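Local structure of 5' nucleotidase family protein (Staphylococcus aureus subsp. aureus, 4Q7F) at residues 51-56 with 295-300; 154-159 with 196-201; 181-186 with 226-231; 396-401 with 464-469. The protein belongs to the 5'-nucleotidase family, pairing a calcineurin-like phosphoesterase domain that holds manganese and magnesium with the family's own C-terminal domain. One frame throughout, in Å; residues are numbered along the deposited sequence. Where two conformers were deposited one is given.

Contact 1: 51-56 with 295-300; sequences ANHVIE and IDDSTF
His53 and Phe300 bring helix 51-56 and the loop 295-300 within 6.9 Å of each other, CA to CA, where the loop bends through a type I beta turn from Asp297 to Phe300. The turn is also an Asx motif, because Asp297 OD1 accepts from both Thr299 N and Phe300 N, each at 2.9 Å. Those two backbone bonds fix the carboxylate that faces the helix. His53 holds CG anti to the backbone N (chi1 175°), which carries its imidazole across to the loop, and NE2 donates to the syn lone pair of Asp297 OD2 at 2.9 Å through a bent N-H...O angle of 133°. A weak second bond runs from His53 NE2 to Asp297 OD1 at 3.0 Å, and ring and carboxylate planes stand 69° apart. The neighbouring carboxylate would be expected to favour a protonated imidazole. Gln57, one turn further along the helix, binds Asp297 OD2 and Thr299 OG1, tying the turn down at a second place. Phe300 CB sits over one face of the imidazole, a CH-pi contact 3.9 Å from the His53 ring centroid, while the phenyl ring is set obliquely to it; the Phe300 side chain also touches Tyr43, Leu49 and Leu50. This joint ties helix 48-59 to the surface loop between strand 284-293 and helix 304-317. Where segment 295-300 begins, Val54 CG2 lies 4.1 Å from Ile295 N.

Contact 2: 154-159 with 196-201; sequences DQTVGV and KRHADI
Asp154 and Asp200 are linked by a water that donates to Asp200 OD2 at 2.6 Å and, weakly, to Asp154 O. Next along, the backbone of Gln155 runs close by the same carboxylate, with Gln155 CA 3.3 Å from Asp200 OD2. Thr156 makes the densest set of bonds. Its N donates to the anti lone pair of Asp200 OD2, and its carbonyl is gripped twice: Ile201 N arrives at 3.0 Å from Thr156 O, almost in line with the C=O bond, whereas Asp200 N, 2.9 Å from the same oxygen, is tilted 23° from the carbonyl plane. A chi1 of -66° sets OG1 of Thr156 beside the backbone N and CG2 anti to it, turning the methyl to the edge of the His198 ring and to Ala199 CB and leaving OG1 to bond Gln151. Val157 pairs with Ile201 as a parallel bridge, CA to CA 4.6 Å, and its CG2 touches Ile201 CB. Gly158 N then donates to Ile201 O at 2.7 Å, a nearly straight bond of 164°. Strands 155-163 and 201-207 thus begin side by side in parallel, joined through helix 184-198: a beta-alpha-beta crossover in the mixed sheet of the calcineurin-like phosphoesterase domain.

Contact 3: 181-186 with 226-231; sequences FHSAFE and ENEGYA
Ser183, Ala184 and Phe185 together hold the carboxylate of Glu228 at the start of helix 184-198; Glu228 itself occupies the N-cap position of helix 229-236. The Glu228 chain runs straight beyond CG (chi2 178°), which brings both oxygens to the first turn. OE1 accepts two bonds: Ser183 OG donates to its syn lone pair at 2.7 Å, and Phe185 N reaches Glu228 OE1 at 3.1 Å from well above the carboxylate plane. OE2 takes the N-H of Ala184 at 2.9 Å, on the syn side but 35° out of that plane. Ser183 is the N-cap of its own helix, and with OG anti to its own N (chi1 163°) the hydroxyl both donates to Glu228 OE1 and accepts from Glu186 N at 3.1 Å. Three donors at a helix N-terminus would probably stabilise the negative charge of this buried glutamate. Beside it, the Phe185 ring turns its edge to Ala231, with CE2 3.3 Å from Ala231 O and CD2 3.8 Å from Ala231 CB. Helix 184-198 thus starts against helix 229-236, Phe185 continuing onto Met232, Ala235 and Phe236, while the Glu228 N-H is hydrogen-bonded to Tyr206 OH of strand 201-207.

Contact 4: 396-401 with 464-469; sequences SGAKLK and VDLKQT
Ser396 and Gly397 press against the turn 464-469 where strand 390-396 gives way to helix 397-408. The tight part centres on Gly397, whose CA lies 3.5 Å from Asp465 O in a CA-H...O contact and 3.7 Å from Val464 CG1; the glycine lets the two backbones come to 3.9 Å between the CA atoms of Gly397 and Leu466. The N-H groups of the first helical turn are shared out. Gly397 N makes a weak bond to Gln468 O, Ala398 N donates to Leu466 O at 3.1 Å, and Lys399 N goes to the N-cap hydroxyl, Ser396 OG, at 3.0 Å. Ser396 can cap because chi1 of 63° sets OG between its backbone N and carbonyl carbon. The bond to Leu466 O is far from linear at the acceptor, with a C=O...N angle of 113°. Leu466, though exposed, still packs closely, its CD2 lying 3.5 Å from Ala398 CA. Beyond it the contact loosens: the same methyl is 4.4 Å from Lys401 CD, and the lysine's amine pairs with Glu405. The CB of Asp465 is directed away from the helix segment, as is that of Lys467, and Asp465 OD1 accepts from Lys467 N in an Asx turn within the type I turn from Asp465 to Gln468. On the inner side Val464 packs on Met457, Ile459 and Tyr470, and Leu400 on Met457, Ile459 and Ile472, so helix 397-408 and the turn share strands 454-459 and 469-475 of the C-terminal domain. Strand 469-475 runs antiparallel beside 390-396, opening with the non-hydrogen-bonded pair Ser396-Thr469, CA to CA 4.5 Å.

In the fold
From the N terminus, helix 48-59 opens contact 1, which closes only after strand 284-293, so it spans most of the calcineurin-like phosphoesterase region. Within that long loop fall contacts 2 and 3. They cross: 154-159 comes first, then 181-186, then 196-201, then 226-231, and helix 184-198 carries contact 3 at its start and contact 2 at its end, their centres about 22 Å apart. Contact 2 joins the end of that helix to the adjacent parallel strands 155-163 and 201-207, contact 3 its start to helix 229-236. Contact 4 follows in series, in the C-terminal domain, joining helix 397-408 to the turn before strand 469-475; its centre is about 56 Å from that of contact 1.

Contact 1: 51-56 with 295-300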
loop_
_atom_site.group_PDB
_atom_site.type_symbol
_atom_site.label_atom_id
_atom_site.label_comp_id
_atom_site.label_asym_id
_atom_site.label_seq_id
_atom_site.Cartn_x
_atom_site.Cartn_y
_atom_site.Cartn_z
ATOM N N ALA A 51 -19.180 2.212 -3.942
ATOM C CA ALA A 51 -18.733 3.590 -3.759
ATOM C C ALA A 51 -19.169 4.443 -4.945
ATOM O O ALA A 51 -19.610 5.562 -4.772
ATOM C CB ALA A 51 -17.237 3.651 -3.592
ATOM N N ASN A 52 -19.081 3.892 -6.154
ATOM C CA ASN A 52 -19.474 4.638 -7.333
ATOM C C ASN A 52 -20.987 4.879 -7.348
ATOM O O ASN A 52 -21.448 5.935 -7.789
ATOM C CB ASN A 52 -19.032 3.930 -8.621
ATOM C CG ASN A 52 -19.309 4.746 -9.851
ATOM O OD1 ASN A 52 -18.712 5.815 -10.059
ATOM N ND2 ASN A 52 -20.149 4.226 -10.715
ATOM N N HIS A 53 -21.759 3.872 -6.937
ATOM C CA HIS A 53 -23.205 3.999 -6.812
ATOM C C HIS A 53 -23.543 5.183 -5.866
ATOM O O HIS A 53 -24.449 5.959 -6.128
ATOM C CB HIS A 53 -23.779 2.679 -6.298
ATOM C CG HIS A 53 -25.238 2.706 -6.005
ATOM N ND1 HIS A 53 -26.197 2.755 -6.992
ATOM C CD2 HIS A 53 -25.908 2.621 -4.830
ATOM C CE1 HIS A 53 -27.390 2.717 -6.443
ATOM N NE2 HIS A 53 -27.244 2.630 -5.131
ATOM N N VAL A 54 -22.762 5.345 -4.813
ATOM C CA VAL A 54 -22.973 6.441 -3.861
ATOM C C VAL A 54 -22.708 7.793 -4.514
ATOM O O VAL A 54 -23.421 8.763 -4.258
ATOM C CB VAL A 54 -22.073 6.272 -2.625
ATOM C CG1 VAL A 54 -22.007 7.557 -1.810
ATOM C CG2 VAL A 54 -22.580 5.123 -1.764
ATOM N N ILE A 55 -21.688 7.859 -5.367
ATOM C CA ILE A 55 -21.333 9.078 -6.065
ATOM C C ILE A 55 -22.450 9.424 -7.064
ATOM O O ILE A 55 -22.971 10.553 -7.087
ATOM C CB ILE A 55 -19.980 8.919 -6.783
ATOM C CG1 ILE A 55 -18.857 8.788 -5.749
ATOM C CG2 ILE A 55 -19.671 10.105 -7.676
ATOM C CD1 ILE A 55 -17.533 8.426 -6.350
ATOM N N GLU A 56 -22.814 8.432 -7.858
ATOM C CA GLU A 56 -23.849 8.607 -8.871
ATOM C C GLU A 56 -25.145 9.167 -8.288
ATOM O O GLU A 56 -25.690 10.143 -8.797
ATOM C CB GLU A 56 -24.072 7.291 -9.627
ATOM C CG GLU A 56 -22.927 6.948 -10.553
ATOM C CD GLU A 56 -22.697 8.020 -11.607
ATOM O OE1 GLU A 56 -23.565 8.184 -12.474
ATOM O OE2 GLU A 56 -21.632 8.673 -11.588
ATOM N N ILE A 295 -22.486 3.059 1.806
ATOM C CA ILE A 295 -23.490 2.202 2.420
ATOM C C ILE A 295 -24.291 1.439 1.385
ATOM O O ILE A 295 -24.358 1.820 0.227
ATOM C CB ILE A 295 -24.476 3.020 3.303
ATOM C CG1 ILE A 295 -25.234 4.062 2.457
ATOM C CG2 ILE A 295 -23.734 3.687 4.455
ATOM C CD1 ILE A 295 -26.140 4.969 3.253
ATOM N N ASP A 296 -24.874 0.331 1.817
ATOM C CA ASP A 296 -25.724 -0.481 0.955
ATOM C C ASP A 296 -27.061 0.232 0.906
ATOM O O ASP A 296 -27.392 1.014 1.804
ATOM C CB ASP A 296 -25.876 -1.879 1.569
ATOM C CG ASP A 296 -26.725 -2.809 0.738
ATOM O OD1 ASP A 296 -26.603 -2.817 -0.495
ATOM O OD2 ASP A 296 -27.530 -3.542 1.347
ATOM N N ASP A 297 -27.817 0.024 -0.160
ATOM C CA ASP A 297 -29.148 0.593 -0.244
ATOM C C ASP A 297 -29.952 -0.326 -1.141
ATOM O O ASP A 297 -29.402 -1.210 -1.793
ATOM C CB ASP A 297 -29.157 2.079 -0.687
ATOM C CG ASP A 297 -28.730 2.278 -2.131
ATOM O OD1 ASP A 297 -28.917 1.366 -2.946
ATOM O OD2 ASP A 297 -28.240 3.369 -2.459
ATOM N N SER A 298 -31.251 -0.125 -1.174
ATOM C CA SER A 298 -32.102 -1.026 -1.920
ATOM C C SER A 298 -32.098 -0.829 -3.425
ATOM O O SER A 298 -32.714 -1.621 -4.127
ATOM C CB SER A 298 -33.511 -0.970 -1.357
ATOM O OG SER A 298 -33.475 -1.288 0.031
ATOM N N THR A 299 -31.404 0.190 -3.936
ATOM C CA THR A 299 -31.369 0.400 -5.395
ATOM C C THR A 299 -30.112 -0.140 -6.037
ATOM O O THR A 299 -30.037 -0.236 -7.246
ATOM C CB THR A 299 -31.459 1.878 -5.789
ATOM O OG1 THR A 299 -30.318 2.572 -5.293
ATOM C CG2 THR A 299 -32.728 2.508 -5.262
ATOM N N PHE A 300 -29.116 -0.468 -5.224
ATOM C CA PHE A 300 -27.869 -0.973 -5.726
ATOM C C PHE A 300 -28.018 -2.380 -6.271
ATOM O O PHE A 300 -28.516 -3.262 -5.593
ATOM C CB PHE A 300 -26.829 -0.976 -4.600
ATOM C CG PHE A 300 -25.514 -1.584 -4.984
ATOM C CD1 PHE A 300 -24.689 -0.953 -5.920
ATOM C CD2 PHE A 300 -25.058 -2.748 -4.360
ATOM C CE1 PHE A 300 -23.462 -1.492 -6.254
ATOM C CE2 PHE A 300 -23.829 -3.287 -4.688
ATOM C CZ PHE A 300 -23.030 -2.660 -5.644
#

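Contact 2: 154-159 with 196-201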
loop_
_atom_site.group_PDB
_atom_site.type_symbol
_atom_site.label_atom_id
_atom_site.label_comp_id
_atom_site.label_asym_id
_atom_site.label_seq_id
_atom_site.Cartn_x
_atom_site.Cartn_y
_atom_site.Cartn_z
ATOM N N ASP A 154 -17.182 31.364 -15.784
ATOM C CA ASP A 154 -16.124 32.236 -16.292
ATOM C C ASP A 154 -14.800 32.086 -15.515
ATOM O O ASP A 154 -13.930 32.953 -15.585
ATOM C CB ASP A 154 -16.596 33.698 -16.294
ATOM C CG ASP A 154 -17.072 34.173 -14.927
ATOM O OD1 ASP A 154 -17.060 33.373 -13.962
ATOM O OD2 ASP A 154 -17.467 35.352 -14.818
ATOM N N GLN A 155 -14.677 30.994 -14.764
ATOM C CA GLN A 155 -13.474 30.703 -13.985
ATOM C C GLN A 155 -12.758 29.505 -14.598
ATOM O O GLN A 155 -13.329 28.786 -15.420
ATOM C CB GLN A 155 -13.834 30.348 -12.538
ATOM C CG GLN A 155 -14.611 31.398 -11.758
ATOM C CD GLN A 155 -13.904 32.739 -11.682
ATOM O OE1 GLN A 155 -13.931 33.524 -12.627
ATOM N NE2 GLN A 155 -13.314 33.029 -10.532
ATOM N N THR A 156 -11.504 29.302 -14.208
ATOM C CA THR A 156 -10.742 28.159 -14.667
ATOM C C THR A 156 -10.211 27.396 -13.487
ATOM O O THR A 156 -9.733 27.984 -12.512
ATOM C CB THR A 156 -9.579 28.575 -15.584
ATOM O OG1 THR A 156 -10.104 29.137 -16.785
ATOM C CG2 THR A 156 -8.713 27.368 -15.940
ATOM N N VAL A 157 -10.342 26.078 -13.567
ATOM C CA VAL A 157 -9.800 25.182 -12.562
ATOM C C VAL A 157 -8.541 24.544 -13.135
ATOM O O VAL A 157 -8.536 24.116 -14.284
ATOM C CB VAL A 157 -10.778 24.045 -12.213
ATOM C CG1 VAL A 157 -10.151 23.124 -11.172
ATOM C CG2 VAL A 157 -12.093 24.614 -11.722
ATOM N N GLY A 158 -7.485 24.476 -12.323
ATOM C CA GLY A 158 -6.232 23.856 -12.711
ATOM C C GLY A 158 -5.968 22.676 -11.794
ATOM O O GLY A 158 -6.057 22.804 -10.570
ATOM N N VAL A 159 -5.668 21.525 -12.381
ATOM C CA VAL A 159 -5.434 20.324 -11.605
ATOM C C VAL A 159 -4.036 19.792 -11.850
ATOM O O VAL A 159 -3.596 19.662 -12.989
ATOM C CB VAL A 159 -6.437 19.205 -11.954
ATOM C CG1 VAL A 159 -6.234 18.013 -11.030
ATOM C CG2 VAL A 159 -7.856 19.703 -11.830
ATOM N N LYS A 196 -1.335 29.558 -11.333
ATOM C CA LYS A 196 -2.060 30.756 -10.928
ATOM C C LYS A 196 -2.249 31.753 -12.085
ATOM O O LYS A 196 -3.176 32.538 -12.053
ATOM C CB LYS A 196 -1.369 31.439 -9.760
ATOM C CG LYS A 196 -1.347 30.624 -8.482
ATOM C CD LYS A 196 -0.550 31.337 -7.400
ATOM C CE LYS A 196 -1.202 32.654 -6.988
ATOM N NZ LYS A 196 -0.397 33.406 -5.991
ATOM N N ARG A 197 -1.366 31.739 -13.084
ATOM C CA ARG A 197 -1.530 32.622 -14.252
ATOM C C ARG A 197 -2.646 32.101 -15.146
ATOM O O ARG A 197 -3.305 32.864 -15.831
ATOM C CB ARG A 197 -0.255 32.724 -15.108
ATOM C CG ARG A 197 0.839 33.628 -14.568
ATOM C CD ARG A 197 1.970 33.832 -15.577
ATOM N NE ARG A 197 2.826 32.653 -15.795
ATOM C CZ ARG A 197 3.899 32.344 -15.062
ATOM N NH1 ARG A 197 4.618 31.258 -15.343
ATOM N NH2 ARG A 197 4.260 33.109 -14.034
ATOM N N HIS A 198 -2.842 30.790 -15.152
ATOM C CA HIS A 198 -3.839 30.192 -16.017
ATOM C C HIS A 198 -5.185 29.964 -15.306
ATOM O O HIS A 198 -6.230 30.064 -15.941
ATOM C CB HIS A 198 -3.290 28.866 -16.579
ATOM C CG HIS A 198 -3.972 28.400 -17.830
ATOM N ND1 HIS A 198 -5.247 27.868 -17.840
ATOM C CD2 HIS A 198 -3.545 28.369 -19.117
ATOM C CE1 HIS A 198 -5.581 27.547 -19.078
ATOM N NE2 HIS A 198 -4.566 27.842 -19.873
ATOM N N ALA A 199 -5.164 29.716 -13.992
ATOM C CA ALA A 199 -6.395 29.361 -13.260
ATOM C C ALA A 199 -6.734 30.157 -12.001
ATOM O O ALA A 199 -5.871 30.729 -11.350
ATOM C CB ALA A 199 -6.348 27.877 -12.905
ATOM N N ASP A 200 -8.022 30.149 -11.672
ATOM C CA ASP A 200 -8.563 30.818 -10.493
ATOM C C ASP A 200 -8.664 29.844 -9.335
ATOM O O ASP A 200 -8.562 30.242 -8.173
ATOM C CB ASP A 200 -9.950 31.349 -10.802
ATOM C CG ASP A 200 -9.958 32.285 -11.987
ATOM O OD1 ASP A 200 -9.421 33.405 -11.868
ATOM O OD2 ASP A 200 -10.525 31.899 -13.024
ATOM N N ILE A 201 -8.886 28.570 -9.660
ATOM C CA ILE A 201 -8.991 27.510 -8.660
ATOM C C ILE A 201 -7.945 26.439 -8.924
ATOM O O ILE A 201 -7.788 25.971 -10.060
ATOM C CB ILE A 201 -10.389 26.859 -8.672
ATOM C CG1 ILE A 201 -11.464 27.908 -8.373
ATOM C CG2 ILE A 201 -10.458 25.708 -7.664
ATOM C CD1 ILE A 201 -11.379 28.510 -6.983
HETATM O O HOH W 1 -10.581 33.440 -15.130
#

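Contact 3: 181-186 with 226-231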
loop_
_atom_site.group_PDB
_atom_site.type_symbol
_atom_site.label_atom_id
_atom_site.label_comp_id
_atom_site.label_asym_id
_atom_site.label_seq_id
_atom_site.Cartn_x
_atom_site.Cartn_y
_atom_site.Cartn_z
ATOM N N PHE A 181 12.140 10.048 -10.107
ATOM C CA PHE A 181 11.100 10.499 -9.182
ATOM C C PHE A 181 11.476 11.805 -8.517
ATOM O O PHE A 181 12.412 11.860 -7.729
ATOM C CB PHE A 181 10.857 9.435 -8.111
ATOM C CG PHE A 181 10.566 8.092 -8.680
ATOM C CD1 PHE A 181 11.607 7.254 -9.069
ATOM C CD2 PHE A 181 9.270 7.671 -8.870
ATOM C CE1 PHE A 181 11.345 6.017 -9.637
ATOM C CE2 PHE A 181 9.000 6.440 -9.437
ATOM C CZ PHE A 181 10.038 5.610 -9.814
ATOM N N HIS A 182 10.727 12.862 -8.795
ATOM C CA HIS A 182 11.039 14.154 -8.197
ATOM C C HIS A 182 10.146 14.474 -6.997
ATOM O O HIS A 182 8.998 14.018 -6.910
ATOM C CB HIS A 182 10.899 15.258 -9.253
ATOM C CG HIS A 182 11.781 15.067 -10.445
ATOM N ND1 HIS A 182 13.055 15.583 -10.519
ATOM C CD2 HIS A 182 11.566 14.427 -11.617
ATOM C CE1 HIS A 182 13.596 15.254 -11.679
ATOM N NE2 HIS A 182 12.710 14.557 -12.366
ATOM N N SER A 183 10.693 15.248 -6.061
ATOM C CA SER A 183 9.937 15.709 -4.901
ATOM C C SER A 183 8.607 16.351 -5.329
ATOM O O SER A 183 8.600 17.226 -6.197
ATOM C CB SER A 183 10.748 16.766 -4.163
ATOM O OG SER A 183 9.921 17.505 -3.284
ATOM N N ALA A 184 7.504 15.933 -4.710
ATOM C CA ALA A 184 6.190 16.494 -5.012
ATOM C C ALA A 184 6.155 17.953 -4.588
ATOM O O ALA A 184 5.537 18.775 -5.249
ATOM C CB ALA A 184 5.086 15.717 -4.318
ATOM N N PHE A 185 6.843 18.276 -3.503
ATOM C CA PHE A 185 6.911 19.654 -3.038
ATOM C C PHE A 185 7.581 20.548 -4.076
ATOM O O PHE A 185 7.093 21.650 -4.372
ATOM C CB PHE A 185 7.710 19.741 -1.732
ATOM C CG PHE A 185 7.869 21.143 -1.213
ATOM C CD1 PHE A 185 8.798 21.999 -1.772
ATOM C CD2 PHE A 185 7.092 21.602 -0.164
ATOM C CE1 PHE A 185 8.942 23.293 -1.307
ATOM C CE2 PHE A 185 7.240 22.892 0.316
ATOM C CZ PHE A 185 8.165 23.740 -0.259
ATOM N N GLU A 186 8.715 20.089 -4.606
ATOM C CA GLU A 186 9.486 20.886 -5.573
ATOM C C GLU A 186 8.745 21.091 -6.886
ATOM O O GLU A 186 8.755 22.185 -7.437
ATOM C CB GLU A 186 10.848 20.260 -5.851
ATOM C CG GLU A 186 11.761 20.205 -4.638
ATOM C CD GLU A 186 13.110 19.591 -4.949
ATOM O OE1 GLU A 186 13.445 19.438 -6.150
ATOM O OE2 GLU A 186 13.834 19.270 -3.985
ATOM N N GLU A 226 9.009 10.727 2.022
ATOM C CA GLU A 226 7.959 9.833 1.510
ATOM C C GLU A 226 6.657 10.606 1.387
ATOM O O GLU A 226 5.972 10.554 0.362
ATOM C CB GLU A 226 7.725 8.635 2.451
ATOM C CG GLU A 226 6.473 7.824 2.069
ATOM C CD GLU A 226 6.174 6.646 2.994
ATOM O OE1 GLU A 226 5.111 6.005 2.806
ATOM O OE2 GLU A 226 6.980 6.366 3.904
ATOM N N ASN A 227 6.329 11.313 2.465
ATOM C CA ASN A 227 5.116 12.102 2.559
ATOM C C ASN A 227 5.502 13.545 2.718
ATOM O O ASN A 227 6.264 13.894 3.633
ATOM C CB ASN A 227 4.300 11.636 3.771
ATOM C CG ASN A 227 3.738 10.242 3.584
ATOM O OD1 ASN A 227 2.925 10.015 2.690
ATOM N ND2 ASN A 227 4.147 9.310 4.444
ATOM N N GLU A 228 4.983 14.382 1.827
ATOM C CA GLU A 228 5.312 15.801 1.814
ATOM C C GLU A 228 4.079 16.699 1.875
ATOM O O GLU A 228 4.170 17.891 1.585
ATOM C CB GLU A 228 6.045 16.122 0.507
ATOM C CG GLU A 228 7.152 15.154 0.119
ATOM C CD GLU A 228 7.797 15.514 -1.207
ATOM O OE1 GLU A 228 8.349 16.621 -1.318
ATOM O OE2 GLU A 228 7.794 14.677 -2.127
ATOM N N GLY A 229 2.932 16.140 2.240
ATOM C CA GLY A 229 1.684 16.890 2.257
ATOM C C GLY A 229 1.657 18.093 3.181
ATOM O O GLY A 229 1.106 19.140 2.828
ATOM N N TYR A 230 2.245 17.960 4.366
ATOM C CA TYR A 230 2.242 19.069 5.307
ATOM C C TYR A 230 3.087 20.228 4.786
ATOM O O TYR A 230 2.636 21.377 4.773
ATOM C CB TYR A 230 2.712 18.654 6.697
ATOM C CG TYR A 230 2.559 19.776 7.687
ATOM C CD1 TYR A 230 3.560 20.733 7.846
ATOM C CD2 TYR A 230 1.407 19.897 8.446
ATOM C CE1 TYR A 230 3.411 21.783 8.735
ATOM C CE2 TYR A 230 1.254 20.938 9.352
ATOM C CZ TYR A 230 2.254 21.878 9.487
ATOM O OH TYR A 230 2.091 22.911 10.379
ATOM N N ALA A 231 4.308 19.927 4.355
ATOM C CA ALA A 231 5.202 20.955 3.825
ATOM C C ALA A 231 4.541 21.666 2.636
ATOM O O ALA A 231 4.715 22.865 2.450
ATOM C CB ALA A 231 6.524 20.347 3.412
#

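Contact 4: 396-401 with 464-469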
loop_
_atom_site.group_PDB
_atom_site.type_symbol
_atom_site.label_atom_id
_atom_site.label_comp_id
_atom_site.label_asym_id
_atom_site.label_seq_id
_atom_site.Cartn_x
_atom_site.Cartn_y
_atom_site.Cartn_z
ATOM N N SER A 396 27.141 -8.429 7.213
ATOM C CA SER A 396 27.962 -8.744 8.378
ATOM C C SER A 396 27.024 -9.109 9.524
ATOM O O SER A 396 25.827 -8.814 9.470
ATOM C CB SER A 396 28.792 -7.544 8.780
ATOM O OG SER A 396 27.970 -6.479 9.159
ATOM N N GLY A 397 27.559 -9.743 10.557
ATOM C CA GLY A 397 26.764 -10.098 11.731
ATOM C C GLY A 397 26.246 -8.837 12.413
ATOM O O GLY A 397 25.184 -8.847 13.036
ATOM N N ALA A 398 26.996 -7.748 12.273
ATOM C CA ALA A 398 26.616 -6.453 12.832
ATOM C C ALA A 398 25.433 -5.851 12.039
ATOM O O ALA A 398 24.542 -5.234 12.625
ATOM C CB ALA A 398 27.812 -5.504 12.818
ATOM N N LYS A 399 25.440 -5.998 10.713
ATOM C CA LYS A 399 24.323 -5.507 9.922
ATOM C C LYS A 399 23.062 -6.335 10.226
ATOM O O LYS A 399 21.958 -5.798 10.230
ATOM C CB LYS A 399 24.574 -5.550 8.426
ATOM C CG LYS A 399 25.230 -4.319 7.812
ATOM C CD LYS A 399 25.029 -4.388 6.286
ATOM C CE LYS A 399 25.625 -3.216 5.536
ATOM N NZ LYS A 399 24.914 -1.943 5.816
ATOM N N LEU A 400 23.236 -7.641 10.429
ATOM C CA LEU A 400 22.120 -8.514 10.774
ATOM C C LEU A 400 21.510 -8.027 12.080
ATOM O O LEU A 400 20.304 -7.954 12.202
ATOM C CB LEU A 400 22.560 -9.956 10.935
ATOM C CG LEU A 400 21.494 -10.925 11.446
ATOM C CD1 LEU A 400 20.257 -10.893 10.552
ATOM C CD2 LEU A 400 22.066 -12.336 11.519
ATOM N N LYS A 401 22.347 -7.720 13.063
ATOM C CA LYS A 401 21.830 -7.216 14.328
ATOM C C LYS A 401 21.058 -5.918 14.134
ATOM O O LYS A 401 20.085 -5.697 14.823
ATOM C CB LYS A 401 22.938 -7.012 15.357
ATOM C CG LYS A 401 22.429 -6.465 16.681
ATOM C CD LYS A 401 23.538 -6.485 17.726
ATOM C CE LYS A 401 23.076 -5.922 19.054
ATOM N NZ LYS A 401 22.805 -4.467 18.992
ATOM N N VAL A 464 26.783 -15.051 17.084
ATOM C CA VAL A 464 26.928 -14.283 15.881
ATOM C C VAL A 464 28.170 -13.423 15.994
ATOM O O VAL A 464 28.307 -12.616 16.916
ATOM C CB VAL A 464 25.689 -13.429 15.574
ATOM C CG1 VAL A 464 25.982 -12.434 14.449
ATOM C CG2 VAL A 464 24.524 -14.346 15.202
ATOM N N ASP A 465 29.093 -13.649 15.072
ATOM C CA ASP A 465 30.308 -12.871 15.004
ATOM C C ASP A 465 29.946 -11.617 14.201
ATOM O O ASP A 465 29.609 -11.707 13.023
ATOM C CB ASP A 465 31.403 -13.696 14.317
ATOM C CG ASP A 465 32.741 -12.986 14.264
ATOM O OD1 ASP A 465 32.790 -11.736 14.325
ATOM O OD2 ASP A 465 33.755 -13.708 14.153
ATOM N N LEU A 466 30.013 -10.455 14.843
ATOM C CA LEU A 466 29.677 -9.189 14.198
ATOM C C LEU A 466 30.516 -8.883 12.944
ATOM O O LEU A 466 30.071 -8.124 12.083
ATOM C CB LEU A 466 29.791 -8.035 15.196
ATOM C CG LEU A 466 28.841 -8.065 16.406
ATOM C CD1 LEU A 466 29.348 -7.118 17.493
ATOM C CD2 LEU A 466 27.392 -7.760 16.030
ATOM N N LYS A 467 31.704 -9.488 12.839
ATOM C CA LYS A 467 32.612 -9.262 11.712
ATOM C C LYS A 467 32.532 -10.327 10.600
ATOM O O LYS A 467 33.032 -10.093 9.501
ATOM C CB LYS A 467 34.057 -9.136 12.234
ATOM C CG LYS A 467 34.211 -8.026 13.274
ATOM C CD LYS A 467 35.613 -7.931 13.875
ATOM C CE LYS A 467 36.636 -7.465 12.853
ATOM N NZ LYS A 467 37.976 -7.298 13.470
ATOM N N GLN A 468 31.915 -11.481 10.864
ATOM C CA GLN A 468 31.797 -12.529 9.841
ATOM C C GLN A 468 30.713 -12.165 8.845
ATOM O O GLN A 468 29.810 -11.426 9.191
ATOM C CB GLN A 468 31.454 -13.878 10.473
ATOM C CG GLN A 468 31.212 -14.996 9.462
ATOM C CD GLN A 468 31.077 -16.365 10.107
ATOM O OE1 GLN A 468 31.722 -16.656 11.118
ATOM N NE2 GLN A 468 30.253 -17.223 9.510
ATOM N N THR A 469 30.799 -12.692 7.622
ATOM C CA THR A 469 29.779 -12.442 6.597
ATOM C C THR A 469 28.725 -13.575 6.616
ATOM O O THR A 469 29.087 -14.749 6.602
ATOM C CB THR A 469 30.410 -12.375 5.191
ATOM O OG1 THR A 469 31.407 -11.350 5.143
ATOM C CG2 THR A 469 29.365 -12.075 4.148
#